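Cytosol aminopeptidase (Coxiella burnetii, PDB 3IJ3) probably acts as a manganese-dependent metalloaminopeptidase of the M17 family, removing amino acids from the N-terminal ends of peptides. Local coordinates at residues A[320-325]-A[436-441]; A[38-43]-A[113-118]; A[200-205]-A[233-238]. One frame throughout, in Å; residues are numbered along the deposited sequence. Where two conformers were deposited one is given.

Contact 1: A[320-325]-A[436-441]. With EDO (1,2-ethanediol), chain I.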
loop_
_atom_site.group_PDB
_atom_site.type_symbol
_atom_site.label_atom_id
_atom_site.label_comp_id
_atom_site.label_asym_id
_atom_site.label_seq_id
_atom_site.Cartn_x
_atom_site.Cartn_y
_atom_site.Cartn_z
ATOM N N THR A 320 -31.943 15.786 0.003
ATOM C CA THR A 320 -31.443 17.129 0.313
ATOM C C THR A 320 -32.586 18.131 0.479
ATOM O O THR A 320 -33.695 17.915 0.027
ATOM C CB THR A 320 -30.519 17.682 -0.808
ATOM O OG1 THR A 320 -31.260 17.779 -2.023
ATOM C CG2 THR A 320 -29.270 16.811 -1.029
ATOM N N ARG A 321 -32.285 19.247 1.124
ATOM C CA ARG A 321 -33.254 20.306 1.294
ATOM C C ARG A 321 -33.706 20.860 -0.066
ATOM O O ARG A 321 -34.841 21.299 -0.204
ATOM C CB ARG A 321 -32.670 21.407 2.164
ATOM C CG ARG A 321 -33.641 22.555 2.443
ATOM C CD ARG A 321 -33.171 23.360 3.594
ATOM N NE ARG A 321 -34.089 24.433 3.976
ATOM C CZ ARG A 321 -35.208 24.258 4.671
ATOM N NH1 ARG A 321 -35.623 23.051 4.993
ATOM N NH2 ARG A 321 -35.958 25.311 5.004
ATOM N N ALA A 322 -32.825 20.805 -1.068
ATOM C CA ALA A 322 -33.140 21.258 -2.424
ATOM C C ALA A 322 -33.996 20.255 -3.215
ATOM O O ALA A 322 -34.399 20.540 -4.347
ATOM C CB ALA A 322 -31.842 21.502 -3.180
ATOM N N ARG A 323 -34.248 19.099 -2.603
ATOM C CA ARG A 323 -35.022 18.001 -3.194
ATOM C C ARG A 323 -34.285 17.305 -4.360
ATOM O O ARG A 323 -34.928 16.788 -5.290
ATOM C CB ARG A 323 -36.436 18.443 -3.591
ATOM C CG ARG A 323 -37.306 18.976 -2.432
ATOM C CD ARG A 323 -38.567 19.668 -2.998
ATOM N NE ARG A 323 -39.453 20.264 -1.993
ATOM C CZ ARG A 323 -40.633 19.760 -1.627
ATOM N NH1 ARG A 323 -41.366 20.379 -0.712
ATOM N NH2 ARG A 323 -41.094 18.646 -2.188
ATOM N N LYS A 324 -32.947 17.344 -4.321
ATOM C CA LYS A 324 -32.105 16.615 -5.267
ATOM C C LYS A 324 -31.650 15.379 -4.499
ATOM O O LYS A 324 -31.602 15.400 -3.265
ATOM C CB LYS A 324 -30.908 17.423 -5.719
ATOM C CG LYS A 324 -31.280 18.634 -6.517
ATOM C CD LYS A 324 -30.052 19.381 -7.056
ATOM C CE LYS A 324 -30.467 20.611 -7.863
ATOM N NZ LYS A 324 -31.226 20.254 -9.074
ATOM N N THR A 325 -31.346 14.299 -5.194
ATOM C CA THR A 325 -30.845 13.087 -4.515
ATOM C C THR A 325 -29.338 12.969 -4.784
ATOM O O THR A 325 -28.898 13.201 -5.901
ATOM C CB THR A 325 -31.582 11.823 -4.948
ATOM O OG1 THR A 325 -31.601 11.724 -6.372
ATOM C CG2 THR A 325 -33.025 11.858 -4.391
ATOM N N GLN A 436 -22.180 23.937 -6.868
ATOM C CA GLN A 436 -22.828 24.781 -7.834
ATOM C C GLN A 436 -24.211 24.254 -8.203
ATOM O O GLN A 436 -25.062 25.024 -8.610
ATOM C CB GLN A 436 -21.975 24.943 -9.088
ATOM C CG GLN A 436 -22.534 25.936 -10.072
ATOM C CD GLN A 436 -21.618 26.174 -11.245
ATOM O OE1 GLN A 436 -20.872 25.274 -11.670
ATOM N NE2 GLN A 436 -21.686 27.374 -11.802
ATOM N N HIS A 437 -24.428 22.953 -8.083
ATOM C CA HIS A 437 -25.771 22.389 -8.383
ATOM C C HIS A 437 -26.838 22.941 -7.454
ATOM O O HIS A 437 -28.031 22.874 -7.786
ATOM C CB HIS A 437 -25.779 20.868 -8.263
ATOM C CG HIS A 437 -25.117 20.170 -9.406
ATOM N ND1 HIS A 437 -23.751 20.100 -9.544
ATOM C CD2 HIS A 437 -25.635 19.496 -10.460
ATOM C CE1 HIS A 437 -23.453 19.414 -10.634
ATOM N NE2 HIS A 437 -24.575 19.036 -11.209
ATOM N N PHE A 438 -26.412 23.512 -6.325
ATOM C CA PHE A 438 -27.342 24.038 -5.287
ATOM C C PHE A 438 -27.479 25.551 -5.273
ATOM O O PHE A 438 -28.261 26.114 -4.477
ATOM C CB PHE A 438 -26.920 23.488 -3.927
ATOM C CG PHE A 438 -26.953 21.983 -3.888
ATOM C CD1 PHE A 438 -28.120 21.324 -3.506
ATOM C CD2 PHE A 438 -25.862 21.223 -4.313
ATOM C CE1 PHE A 438 -28.202 19.928 -3.518
ATOM C CE2 PHE A 438 -25.938 19.819 -4.335
ATOM C CZ PHE A 438 -27.125 19.174 -3.943
ATOM N N VAL A 439 -26.761 26.213 -6.175
ATOM C CA VAL A 439 -26.789 27.677 -6.245
ATOM C C VAL A 439 -27.024 28.218 -7.648
ATOM O O VAL A 439 -26.220 27.986 -8.557
ATOM C CB VAL A 439 -25.442 28.264 -5.761
ATOM C CG1 VAL A 439 -25.518 29.809 -5.741
ATOM C CG2 VAL A 439 -25.078 27.752 -4.376
ATOM N N SER A 440 -28.122 28.951 -7.824
ATOM C CA SER A 440 -28.440 29.581 -9.094
ATOM C C SER A 440 -27.306 30.476 -9.609
ATOM O O SER A 440 -26.670 31.193 -8.827
ATOM C CB SER A 440 -29.674 30.472 -8.938
ATOM O OG SER A 440 -29.951 31.154 -10.145
ATOM N N ASP A 441 -27.071 30.456 -10.925
ATOM C CA ASP A 441 -26.093 31.365 -11.536
ATOM C C ASP A 441 -26.508 32.827 -11.346
ATOM O O ASP A 441 -25.671 33.734 -11.503
ATOM C CB ASP A 441 -25.936 31.109 -13.044
ATOM C CG ASP A 441 -25.141 29.853 -13.360
ATOM O OD1 ASP A 441 -24.423 29.324 -12.484
ATOM O OD2 ASP A 441 -25.231 29.414 -14.523
HETATM C C1 EDO I . -24.270 14.977 -13.618
HETATM O O1 EDO I . -24.724 15.403 -14.905
HETATM C C2 EDO I . -24.142 16.162 -12.673
HETATM O O2 EDO I . -24.830 17.315 -13.180
HETATM O O HOH W 1 -29.136 22.315 -10.729
#

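Contact 2: A[38-43]-A[113-118]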
loop_
_atom_site.group_PDB
_atom_site.type_symbol
_atom_site.label_atom_id
_atom_site.label_comp_id
_atom_site.label_asym_id
_atom_site.label_seq_id
_atom_site.Cartn_x
_atom_site.Cartn_y
_atom_site.Cartn_z
ATOM N N ILE A 38 10.942 51.835 23.777
ATOM C CA ILE A 38 12.124 51.465 22.975
ATOM C C ILE A 38 11.732 51.362 21.493
ATOM O O ILE A 38 10.844 50.566 21.133
ATOM C CB ILE A 38 12.689 50.106 23.426
ATOM C CG1 ILE A 38 13.023 50.131 24.916
ATOM C CG2 ILE A 38 13.931 49.708 22.579
ATOM C CD1 ILE A 38 13.239 48.749 25.530
ATOM N N PRO A 39 12.344 52.184 20.626
ATOM C CA PRO A 39 11.975 52.091 19.219
ATOM C C PRO A 39 12.468 50.827 18.513
ATOM O O PRO A 39 13.571 50.346 18.788
ATOM C CB PRO A 39 12.635 53.324 18.595
ATOM C CG PRO A 39 13.829 53.607 19.486
ATOM C CD PRO A 39 13.335 53.253 20.879
ATOM N N ILE A 40 11.611 50.292 17.638
ATOM C CA ILE A 40 11.931 49.176 16.750
ATOM C C ILE A 40 11.904 49.811 15.366
ATOM O O ILE A 40 10.897 50.408 14.966
ATOM C CB ILE A 40 10.915 48.051 16.829
ATOM C CG1 ILE A 40 10.915 47.435 18.236
ATOM C CG2 ILE A 40 11.238 47.003 15.800
ATOM C CD1 ILE A 40 9.804 46.369 18.436
ATOM N N GLN A 41 12.994 49.674 14.628
ATOM C CA GLN A 41 13.114 50.301 13.315
ATOM C C GLN A 41 13.451 49.292 12.221
ATOM O O GLN A 41 14.443 48.583 12.335
ATOM C CB GLN A 41 14.221 51.357 13.381
ATOM C CG GLN A 41 14.529 52.081 12.054
ATOM C CD GLN A 41 15.594 53.129 12.207
ATOM O OE1 GLN A 41 16.062 53.401 13.324
ATOM N NE2 GLN A 41 16.008 53.724 11.082
ATOM N N PRO A 42 12.639 49.241 11.148
ATOM C CA PRO A 42 12.979 48.317 10.072
ATOM C C PRO A 42 14.209 48.804 9.305
ATOM O O PRO A 42 14.462 50.018 9.203
ATOM C CB PRO A 42 11.729 48.336 9.178
ATOM C CG PRO A 42 11.178 49.698 9.366
ATOM C CD PRO A 42 11.436 50.031 10.821
ATOM N N MET A 43 14.961 47.861 8.761
ATOM C CA MET A 43 16.188 48.182 8.061
ATOM C C MET A 43 16.497 47.166 6.975
ATOM O O MET A 43 16.271 45.977 7.140
ATOM C CB MET A 43 17.342 48.191 9.090
ATOM C CG MET A 43 18.743 48.578 8.563
ATOM S SD MET A 43 18.798 50.214 7.839
ATOM C CE MET A 43 18.374 51.312 9.196
ATOM N N PHE A 113 7.878 48.540 23.677
ATOM C CA PHE A 113 8.431 49.006 22.399
ATOM C C PHE A 113 7.452 49.846 21.611
ATOM O O PHE A 113 6.263 49.892 21.915
ATOM C CB PHE A 113 8.877 47.793 21.553
ATOM C CG PHE A 113 9.943 46.930 22.212
ATOM C CD1 PHE A 113 11.293 47.130 21.922
ATOM C CD2 PHE A 113 9.604 45.933 23.123
ATOM C CE1 PHE A 113 12.289 46.349 22.528
ATOM C CE2 PHE A 113 10.584 45.149 23.739
ATOM C CZ PHE A 113 11.943 45.362 23.442
ATOM N N GLN A 114 7.943 50.506 20.574
ATOM C CA GLN A 114 7.077 51.289 19.721
ATOM C C GLN A 114 7.638 51.279 18.325
ATOM O O GLN A 114 8.849 51.139 18.133
ATOM C CB GLN A 114 7.009 52.747 20.201
ATOM C CG GLN A 114 8.320 53.478 19.984
ATOM C CD GLN A 114 8.328 54.899 20.497
ATOM O OE1 GLN A 114 7.410 55.338 21.191
ATOM N NE2 GLN A 114 9.394 55.622 20.180
ATOM N N LEU A 115 6.746 51.410 17.350
ATOM C CA LEU A 115 7.116 51.533 15.942
ATOM C C LEU A 115 7.039 53.021 15.639
ATOM O O LEU A 115 6.429 53.777 16.411
ATOM C CB LEU A 115 6.128 50.808 15.035
ATOM C CG LEU A 115 5.994 49.305 15.275
ATOM C CD1 LEU A 115 5.169 48.704 14.110
ATOM C CD2 LEU A 115 7.356 48.659 15.375
ATOM N N ASN A 116 7.642 53.447 14.530
ATOM C CA ASN A 116 7.589 54.853 14.086
ATOM C C ASN A 116 6.874 54.919 12.740
ATOM O O ASN A 116 7.294 54.297 11.772
ATOM C CB ASN A 116 9.004 55.444 13.977
ATOM C CG ASN A 116 9.020 56.899 13.501
ATOM O OD1 ASN A 116 7.993 57.467 13.122
ATOM N ND2 ASN A 116 10.205 57.509 13.530
ATOM N N ARG A 117 5.779 55.673 12.699
ATOM C CA ARG A 117 4.966 55.860 11.484
ATOM C C ARG A 117 5.806 56.307 10.295
ATOM O O ARG A 117 5.570 55.881 9.165
ATOM C CB ARG A 117 3.845 56.867 11.804
ATOM C CG ARG A 117 2.968 57.401 10.671
ATOM C CD ARG A 117 2.261 56.334 9.853
ATOM N NE ARG A 117 3.010 55.948 8.657
ATOM C CZ ARG A 117 2.901 56.544 7.468
ATOM N NH1 ARG A 117 3.635 56.118 6.455
ATOM N NH2 ARG A 117 2.070 57.567 7.276
ATOM N N ASP A 118 6.808 57.143 10.561
ATOM C CA ASP A 118 7.685 57.651 9.513
ATOM C C ASP A 118 8.524 56.584 8.823
ATOM O O ASP A 118 9.068 56.846 7.763
ATOM C CB ASP A 118 8.611 58.741 10.069
ATOM C CG ASP A 118 7.867 60.006 10.438
ATOM O OD1 ASP A 118 6.652 60.100 10.150
ATOM O OD2 ASP A 118 8.506 60.911 11.004
HETATM O O HOH W 2 9.294 51.728 13.145
#

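Contact 3: A[200-205]-A[233-238]. With SO4 (sulfate ion), chain G.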
loop_
_atom_site.group_PDB
_atom_site.type_symbol
_atom_site.label_atom_id
_atom_site.label_comp_id
_atom_site.label_asym_id
_atom_site.label_seq_id
_atom_site.Cartn_x
_atom_site.Cartn_y
_atom_site.Cartn_z
ATOM N N PHE A 200 -23.120 41.586 19.949
ATOM C CA PHE A 200 -23.801 42.487 18.997
ATOM C C PHE A 200 -25.309 42.374 18.945
ATOM O O PHE A 200 -25.940 42.959 18.064
ATOM C CB PHE A 200 -23.267 42.134 17.584
ATOM C CG PHE A 200 -21.794 42.025 17.544
ATOM C CD1 PHE A 200 -21.008 43.173 17.588
ATOM C CD2 PHE A 200 -21.177 40.794 17.519
ATOM C CE1 PHE A 200 -19.637 43.087 17.628
ATOM C CE2 PHE A 200 -19.795 40.704 17.547
ATOM C CZ PHE A 200 -19.028 41.866 17.604
ATOM N N GLU A 201 -25.861 41.641 19.907
ATOM C CA GLU A 201 -27.274 41.315 19.967
ATOM C C GLU A 201 -27.802 40.754 18.626
ATOM O O GLU A 201 -28.877 41.105 18.162
ATOM C CB GLU A 201 -28.126 42.453 20.572
ATOM C CG GLU A 201 -27.830 42.672 22.067
ATOM C CD GLU A 201 -28.101 41.426 22.920
ATOM O OE1 GLU A 201 -27.232 41.048 23.748
ATOM O OE2 GLU A 201 -29.165 40.793 22.728
ATOM N N ALA A 202 -27.000 39.887 18.012
ATOM C CA ALA A 202 -27.405 39.148 16.804
ATOM C C ALA A 202 -28.309 38.023 17.305
ATOM O O ALA A 202 -28.252 37.678 18.493
ATOM C CB ALA A 202 -26.212 38.557 16.080
ATOM N N LYS A 203 -29.176 37.494 16.442
ATOM C CA LYS A 203 -30.082 36.413 16.815
ATOM C C LYS A 203 -29.497 35.094 16.305
ATOM O O LYS A 203 -28.895 35.063 15.231
ATOM C CB LYS A 203 -31.514 36.618 16.229
ATOM C CG LYS A 203 -31.614 36.453 14.712
ATOM C CD LYS A 203 -33.047 36.126 14.107
ATOM C CE LYS A 203 -33.880 37.302 13.738
ATOM N NZ LYS A 203 -35.093 36.831 12.978
ATOM N N VAL A 204 -29.643 34.037 17.086
ATOM C CA VAL A 204 -29.149 32.721 16.707
ATOM C C VAL A 204 -30.224 31.667 16.915
ATOM O O VAL A 204 -30.855 31.594 17.986
ATOM C CB VAL A 204 -27.913 32.309 17.528
ATOM C CG1 VAL A 204 -27.380 30.938 17.055
ATOM C CG2 VAL A 204 -26.817 33.367 17.425
ATOM N N LYS A 205 -30.406 30.847 15.885
ATOM C CA LYS A 205 -31.325 29.732 15.882
ATOM C C LYS A 205 -30.458 28.479 15.694
ATOM O O LYS A 205 -29.568 28.485 14.867
ATOM C CB LYS A 205 -32.298 29.883 14.677
ATOM C CG LYS A 205 -33.129 28.670 14.385
ATOM C CD LYS A 205 -34.236 28.957 13.378
ATOM C CE LYS A 205 -33.751 29.299 12.011
ATOM N NZ LYS A 205 -34.933 29.442 11.109
ATOM N N ILE A 233 -26.428 25.805 12.667
ATOM C CA ILE A 233 -26.396 27.112 13.346
ATOM C C ILE A 233 -26.792 28.179 12.312
ATOM O O ILE A 233 -26.194 28.228 11.243
ATOM C CB ILE A 233 -24.970 27.410 13.849
ATOM C CG1 ILE A 233 -24.505 26.313 14.793
ATOM C CG2 ILE A 233 -24.896 28.802 14.549
ATOM C CD1 ILE A 233 -22.977 26.221 14.906
ATOM N N ASP A 234 -27.728 29.066 12.674
ATOM C CA ASP A 234 -28.263 30.112 11.780
ATOM C C ASP A 234 -28.320 31.431 12.542
ATOM O O ASP A 234 -29.165 31.603 13.417
ATOM C CB ASP A 234 -29.655 29.666 11.309
ATOM C CG ASP A 234 -30.287 30.577 10.231
ATOM O OD1 ASP A 234 -29.697 31.589 9.840
ATOM O OD2 ASP A 234 -31.418 30.232 9.758
ATOM N N LEU A 235 -27.364 32.310 12.266
ATOM C CA LEU A 235 -27.272 33.621 12.907
ATOM C C LEU A 235 -27.682 34.729 11.959
ATOM O O LEU A 235 -27.348 34.688 10.760
ATOM C CB LEU A 235 -25.839 33.867 13.423
ATOM C CG LEU A 235 -25.444 35.268 13.963
ATOM C CD1 LEU A 235 -24.216 35.197 14.875
ATOM C CD2 LEU A 235 -25.173 36.267 12.810
ATOM N N LYS A 236 -28.400 35.731 12.486
ATOM C CA LYS A 236 -28.794 36.896 11.703
ATOM C C LYS A 236 -28.508 38.189 12.461
ATOM O O LYS A 236 -28.655 38.260 13.677
ATOM C CB LYS A 236 -30.269 36.863 11.289
ATOM C CG LYS A 236 -30.552 35.812 10.243
ATOM C CD LYS A 236 -31.988 35.808 9.750
ATOM C CE LYS A 236 -32.089 34.949 8.479
ATOM N NZ LYS A 236 -33.458 34.942 7.878
ATOM N N TRP A 237 -28.127 39.209 11.706
ATOM C CA TRP A 237 -27.825 40.530 12.257
ATOM C C TRP A 237 -28.000 41.602 11.213
ATOM O O TRP A 237 -27.808 41.365 10.033
ATOM C CB TRP A 237 -26.364 40.551 12.747
ATOM C CG TRP A 237 -25.794 41.877 13.156
ATOM C CD1 TRP A 237 -25.699 42.353 14.413
ATOM C CD2 TRP A 237 -25.204 42.874 12.298
ATOM N NE1 TRP A 237 -25.102 43.595 14.415
ATOM C CE2 TRP A 237 -24.773 43.930 13.128
ATOM C CE3 TRP A 237 -24.974 42.963 10.920
ATOM C CZ2 TRP A 237 -24.146 45.083 12.621
ATOM C CZ3 TRP A 237 -24.365 44.102 10.413
ATOM C CH2 TRP A 237 -23.950 45.146 11.262
ATOM N N GLY A 238 -28.378 42.798 11.658
ATOM C CA GLY A 238 -28.429 43.925 10.760
ATOM C C GLY A 238 -29.800 44.378 10.336
ATOM O O GLY A 238 -30.801 43.705 10.590
HETATM S S SO4 G . -35.790 37.187 8.857
HETATM O O1 SO4 G . -35.515 36.925 10.265
HETATM O O2 SO4 G . -36.510 38.451 8.726
HETATM O O3 SO4 G . -34.537 37.289 8.129
HETATM O O4 SO4 G . -36.607 36.120 8.291
HETATM O O HOH W 3 -24.725 45.538 16.648
HETATM O O HOH W 4 -32.770 27.998 8.960
#

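Contact 1: A[320-325]-A[436-441]
Phe-438 meets Thr-320, Ala-322 and Lys-324 in a small, mainly apolar loop-to-loop packing of the catalytic domain, joining the turn between strands 317-319 and 325-327 to the chain that leaves helix 427-436. No direct hydrogen bond links 320-325 to 436-441, and the surface they bury together is only 184 Å². Each side is built on a type I beta turn, Thr-320 to Arg-323 and Gln-436 to Val-439. The Phe-438 ring reaches across with its CD1-CE1 border. Ala-322 CB comes to its edge near the ring plane, 3.7 Å from Phe-438 CD1, while Thr-320 OG1 arrives at the same edge, 4.0 Å from Phe-438 CE1. Thr-320 OG1 donates to Lys-324 O at 2.7 Å, within its own segment. The chi1 of Thr-320, 61°, sets OG1 between the backbone N and the carbonyl carbon, from where it can close this bond.

Lys-324 runs past Phe-438 in the opposite direction, its CD 4.0 Å from Phe-438 CE1. Lys-324 CE lies 3.3 Å from His-437 O; the bend at chi4 (-64°) then sets the direction of NZ. A water that donates to His-437 O receives a weak bond from Lys-324 NZ, which is also hydrogen-bonded to a triethylene glycol. The polar link between the loops is thus indirect. At the border of the contact, His-437 NE2 is hydrogen-bonded at 2.6 Å to O2 of an ethanediol, an oxygen at the imidazole edge in the ring plane. Both additives probably come from the crystallisation liquor.

Helix 335-347 lies against both loops, touching Thr-320 and Ala-322 through Asp-341 and Ala-344, and Phe-438 through Ala-340. Phe-434 of helix 427-436 also meets the Phe-438 ring, and Val-439 continues the packing onto Trp-445 of strand 445-454.

Contact 2: A[38-43]-A[113-118]
Ile-38 and Phe-113 pair in parallel register with CA atoms 4.5 Å apart, followed by Pro-39 with Gln-114, and two backbone hydrogen bonds join the two segments: Gln-114 N to Ile-38 O, 3.0 Å, and Ile-40 N to Gln-114 O, 2.9 Å. The second is the straighter, with an N-H...O angle of 159°. On the face carrying Ile-38 and Phe-113, the two side chains lie alongside each other and point the same way. Ile-38 CB is 3.6 Å from Phe-113 CD1, and its CG2 continues along the CD1-CE1 side of the ring. Ile-40 approaches the base of the same side chain, its CD1 3.6 Å from Phe-113 CB.

These strands, 38-43 and 111-114, are neighbours inside the mixed sheet of the M17 N-terminal domain; strand 85-91 runs along the other side of 38-43, and its Leu-85 and Val-88 touch Phe-113.

Beyond Gln-114 the segments diverge. Ile-40 CB still meets Leu-115 CD2 at 3.9 Å, although Leu-115 starts out away from 38-43; its branch returns while the residue also packs on helix 123-135. One step further a water replaces the direct ladder bond, donating to Ile-40 O and accepting from Asn-116 N, each at 2.8 Å. Asn-116 OD1 then takes the N-H of Asp-118 in an Asx turn, at the point where the chain enters a 3-10 segment.

Contact 3: A[200-205]-A[233-238]
Lys-203 and Lys-236 form a hydrogen-bonded antiparallel pair, Lys-203 N to Lys-236 O and Lys-236 N to Lys-203 O both measuring 2.9 Å. Lys-205 and Asp-234 repeat the pattern, and the strand segments 203-205 and 233-237 run at 161° to each other. Between these pairs, the non-hydrogen-bonded Val-204 and Leu-235 turn to the other face. There Val-204 CG2 approaches Leu-235 CD1 at 4.1 Å, while Ala-202 CB sits beside Leu-235 CG and Trp-237 CB.

Trp-237 extends the contact beyond the ladder. Phe-200 O lies at the indole edge in its plane, and a water there accepts from Trp-237 NE1 at 3.0 Å while donating to Phe-200 O. The Schellman motif at Glu-201 ends helix 186-200 and turns the chain into strand 203-208; Ala-197 of that helix touches Ala-202, Val-204 and Leu-235. Across 231-237 from 203-208, strand 295-305 pairs with it antiparallel in the mixed sheet.

On the face carrying Lys-203, Lys-205, Asp-234 and Lys-236, Lys-203 CG is 3.7 Å from Lys-236 CB. Lys-236 is extended, whereas Lys-203 bends at chi3 (90°); their ammonium groups bind different oxygens of one sulfate, Lys-203 NZ to O1 at 2.7 Å and Lys-236 NZ to O3 at 2.6 Å. Arg-295 also bonds the sulfate, and Glu-349 gives Lys-236 a salt bridge. Buried Asp-234 pairs its OD2 chiefly with Arg-297; the salt bridge from Lys-205 NZ to Asp-234 OD2 is long, 3.8 Å, and a water donating to that oxygen takes only a weak bond from Lys-205 NZ.

The sulfate probably comes from the crystallisation liquor, but its three basic partners suggest a positive patch able to hold an anion, while Arg-297 and Lys-205 would be expected to favour an ionised Asp-234.

Contacts 2 and 3 join neighbouring strands, parallel in the N-terminal domain and antiparallel in the catalytic domain; contact 1 joins two loops. All three are partly buried: Phe-438, Phe-113 and Leu-235 are buried, as is the charged Asp-234, while Lys-203 and Lys-205 are exposed. Backbone hydrogen bonds hold contacts 2 and 3, whereas contact 1 has none across it and is made by packing round the Phe-438 ring, with a water weakly bonded to Lys-324 between the loops. Charge matters most in contact 3; contact 2 is chiefly aliphatic and aromatic beside its ladder. Contacts 1 and 3 come within about 7 Å at their nearest atoms, while the centres of contacts 1 and 2 lie about 53 Å apart.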